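Local coordinates for protein interferon-inducible and double-stranded-dependent eIF-2kinase (Carassius auratus, PDB 4KMF) that binds left-handed Z-DNA through its Zalpha domain and, as part of a longer protein, probably acts as an eIF-2alpha kinase, at residues S52-K55 with P56-D60. Residues are numbered along the deposited sequence; the frame is centred on the assembly and turned at random.
With nucleotides of chain B.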
loop_
_atom_site.group_PDB
_atom_site.type_symbol
_atom_site.label_atom_id
_atom_site.label_comp_id
_atom_site.label_asym_id
_atom_site.label_seq_id
_atom_site.Cartn_x
_atom_site.Cartn_y
_atom_site.Cartn_z
ATOM N N SER A 52 4.979 -8.121 -16.443
ATOM C CA SER A 52 5.994 -7.710 -17.411
ATOM C C SER A 52 7.113 -6.870 -16.831
ATOM O O SER A 52 8.064 -6.536 -17.562
ATOM C CB SER A 52 5.344 -6.919 -18.524
ATOM O OG SER A 52 4.876 -5.696 -18.009
ATOM N N ASN A 53 7.020 -6.488 -15.558
ATOM C CA ASN A 53 8.024 -5.539 -14.987
ATOM C C ASN A 53 7.962 -4.120 -15.557
ATOM O O ASN A 53 8.861 -3.284 -15.321
ATOM C CB ASN A 53 9.460 -6.039 -15.136
ATOM C CG ASN A 53 9.759 -7.207 -14.247
ATOM O OD1 ASN A 53 9.163 -7.354 -13.173
ATOM N ND2 ASN A 53 10.691 -8.065 -14.682
ATOM N N GLU A 54 6.912 -3.844 -16.305
ATOM C CA GLU A 54 6.655 -2.499 -16.691
ATOM C C GLU A 54 5.993 -1.788 -15.511
ATOM O O GLU A 54 5.585 -2.424 -14.553
ATOM C CB GLU A 54 5.774 -2.478 -17.907
ATOM C CG GLU A 54 6.527 -2.837 -19.161
ATOM C CD GLU A 54 5.598 -3.214 -20.311
ATOM O OE1 GLU A 54 5.604 -2.514 -21.354
ATOM O OE2 GLU A 54 4.852 -4.202 -20.176
ATOM N N LYS A 55 5.910 -0.466 -15.581
ATOM C CA LYS A 55 5.136 0.324 -14.614
ATOM C C LYS A 55 4.161 1.163 -15.440
ATOM O O LYS A 55 4.593 2.097 -16.107
ATOM C CB LYS A 55 6.070 1.215 -13.772
ATOM C CG LYS A 55 7.015 0.427 -12.904
ATOM C CD LYS A 55 8.042 1.311 -12.139
ATOM C CE LYS A 55 9.077 0.427 -11.516
ATOM N NZ LYS A 55 10.081 1.202 -10.752
ATOM N N PRO A 56 2.846 0.826 -15.419
ATOM C CA PRO A 56 2.223 -0.261 -14.660
ATOM C C PRO A 56 2.526 -1.660 -15.228
ATOM O O PRO A 56 2.723 -1.800 -16.432
ATOM C CB PRO A 56 0.716 0.035 -14.797
ATOM C CG PRO A 56 0.597 0.762 -16.083
ATOM C CD PRO A 56 1.851 1.582 -16.208
ATOM N N PRO A 57 2.579 -2.683 -14.364
ATOM C CA PRO A 57 2.818 -4.048 -14.865
ATOM C C PRO A 57 1.698 -4.529 -15.759
ATOM O O PRO A 57 0.516 -4.240 -15.499
ATOM C CB PRO A 57 2.869 -4.909 -13.595
ATOM C CG PRO A 57 2.919 -3.920 -12.414
ATOM C CD PRO A 57 2.382 -2.621 -12.901
ATOM N N VAL A 58 2.085 -5.250 -16.807
ATOM C CA VAL A 58 1.149 -5.879 -17.740
ATOM C C VAL A 58 1.097 -7.366 -17.391
ATOM O O VAL A 58 2.149 -8.014 -17.185
ATOM C CB VAL A 58 1.586 -5.633 -19.195
ATOM C CG1 VAL A 58 0.730 -6.432 -20.168
ATOM C CG2 VAL A 58 1.538 -4.148 -19.503
ATOM N N TRP A 59 -0.113 -7.903 -17.261
ATOM C CA TRP A 59 -0.290 -9.270 -16.758
ATOM C C TRP A 59 -0.765 -10.139 -17.887
ATOM O O TRP A 59 -1.560 -9.681 -18.731
ATOM C CB TRP A 59 -1.333 -9.290 -15.659
ATOM C CG TRP A 59 -0.863 -8.573 -14.428
ATOM C CD1 TRP A 59 -1.043 -7.241 -14.118
ATOM C CD2 TRP A 59 -0.137 -9.153 -13.344
ATOM N NE1 TRP A 59 -0.445 -6.959 -12.904
ATOM C CE2 TRP A 59 0.109 -8.114 -12.407
ATOM C CE3 TRP A 59 0.346 -10.468 -13.069
ATOM C CZ2 TRP A 59 0.803 -8.346 -11.190
ATOM C CZ3 TRP A 59 1.022 -10.701 -11.868
ATOM C CH2 TRP A 59 1.239 -9.636 -10.937
ATOM N N ASP A 60 -0.279 -11.374 -17.927
ATOM C CA ASP A 60 -0.807 -12.326 -18.905
ATOM C C ASP A 60 -0.706 -13.748 -18.384
ATOM O O ASP A 60 -0.111 -13.998 -17.335
ATOM C CB ASP A 60 -0.037 -12.195 -20.219
ATOM C CG ASP A 60 -0.824 -12.695 -21.388
ATOM O OD1 ASP A 60 -0.274 -12.613 -22.487
ATOM O OD2 ASP A 60 -1.998 -13.133 -21.219
ATOM P P DG B 3 2.380 2.312 -11.865
ATOM O OP1 DG B 3 2.805 2.949 -13.123
ATOM O OP2 DG B 3 0.965 1.857 -11.776
ATOM O "O5'" DG B 3 3.363 1.081 -11.522
ATOM C "C5'" DG B 3 3.148 0.355 -10.332
ATOM C "C4'" DG B 3 4.248 -0.663 -10.077
ATOM O "O4'" DG B 3 5.483 0.024 -9.767
ATOM C "C3'" DG B 3 3.935 -1.448 -8.816
ATOM O "O3'" DG B 3 3.227 -2.648 -9.182
ATOM C "C2'" DG B 3 5.285 -1.771 -8.184
ATOM C "C1'" DG B 3 6.215 -0.715 -8.766
ATOM N N9 DG B 3 6.674 0.304 -7.856
ATOM C C8 DG B 3 7.974 0.689 -7.651
ATOM N N7 DG B 3 8.060 1.700 -6.808
ATOM C C5 DG B 3 6.746 1.998 -6.452
ATOM C C6 DG B 3 6.218 3.007 -5.596
ATOM O O6 DG B 3 6.836 3.861 -4.911
ATOM N N1 DG B 3 4.826 2.950 -5.521
ATOM C C2 DG B 3 4.020 2.072 -6.206
ATOM N N2 DG B 3 2.691 2.157 -5.993
ATOM N N3 DG B 3 4.508 1.135 -7.030
ATOM C C4 DG B 3 5.874 1.145 -7.107
ATOM P P DC B 2 8.550 4.411 -9.499
ATOM O OP1 DC B 2 8.305 5.726 -8.888
ATOM O OP2 DC B 2 9.505 3.491 -8.846
ATOM O "O5'" DC B 2 7.225 3.562 -9.744
ATOM C "C5'" DC B 2 6.158 4.173 -10.431
ATOM C "C4'" DC B 2 4.866 3.615 -9.872
ATOM O "O4'" DC B 2 4.753 3.954 -8.479
ATOM C "C3'" DC B 2 3.667 4.208 -10.584
ATOM O "O3'" DC B 2 2.573 3.282 -10.637
ATOM C "C2'" DC B 2 3.356 5.426 -9.734
ATOM C "C1'" DC B 2 3.671 4.863 -8.346
ATOM N N1 DC B 2 4.068 5.927 -7.419
ATOM C C2 DC B 2 3.053 6.720 -6.878
ATOM O O2 DC B 2 1.891 6.465 -7.211
ATOM N N3 DC B 2 3.397 7.735 -6.036
ATOM C C4 DC B 2 4.697 7.946 -5.731
ATOM N N4 DC B 2 4.996 8.923 -4.853
ATOM C C5 DC B 2 5.748 7.134 -6.277
ATOM C C6 DC B 2 5.385 6.154 -7.106
#
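The pyrrolidine ring of Pro57 carries the carbonyl oxygen of Glu54 over one face, Glu54 O lying 3.0 Å from Pro57 N, which has no N-H to offer. The Trp59 indole flanks the opposite side obliquely, and at the ring's edge CG lies 3.5 Å from O3' of DG3 of chain B. This is the beta-wing of a winged helix-turn-helix domain, an example of a hairpin tip whose internal bonds are consistent with a shape set for a phosphate backbone. The peptide bond joining Lys55 to Pro56 is cis, and one face of the Pro56 ring lies under the DG3 phosphate, with CB 3.5 Å from OP2. Behind this DNA-facing edge, Ser52 OG is a hub with three bonds. It accepts from Glu54 N, forming an ST turn, and from Val58 N; the Ser52 chi1 of 68° turns OG back over its own main chain, within reach of both. It also donates to the anti lone pair of Glu54 OE2 at 2.6 Å. That carboxylate oxygen rests 3.4 Å from Val58 CG2. The backbone bond from Ser52 N to Val58 O is weak, bent to 124°. Lys55, extended beyond CG, runs along the DNA backbone until NZ donates to OP2 of DC2 of chain B at 3.0 Å.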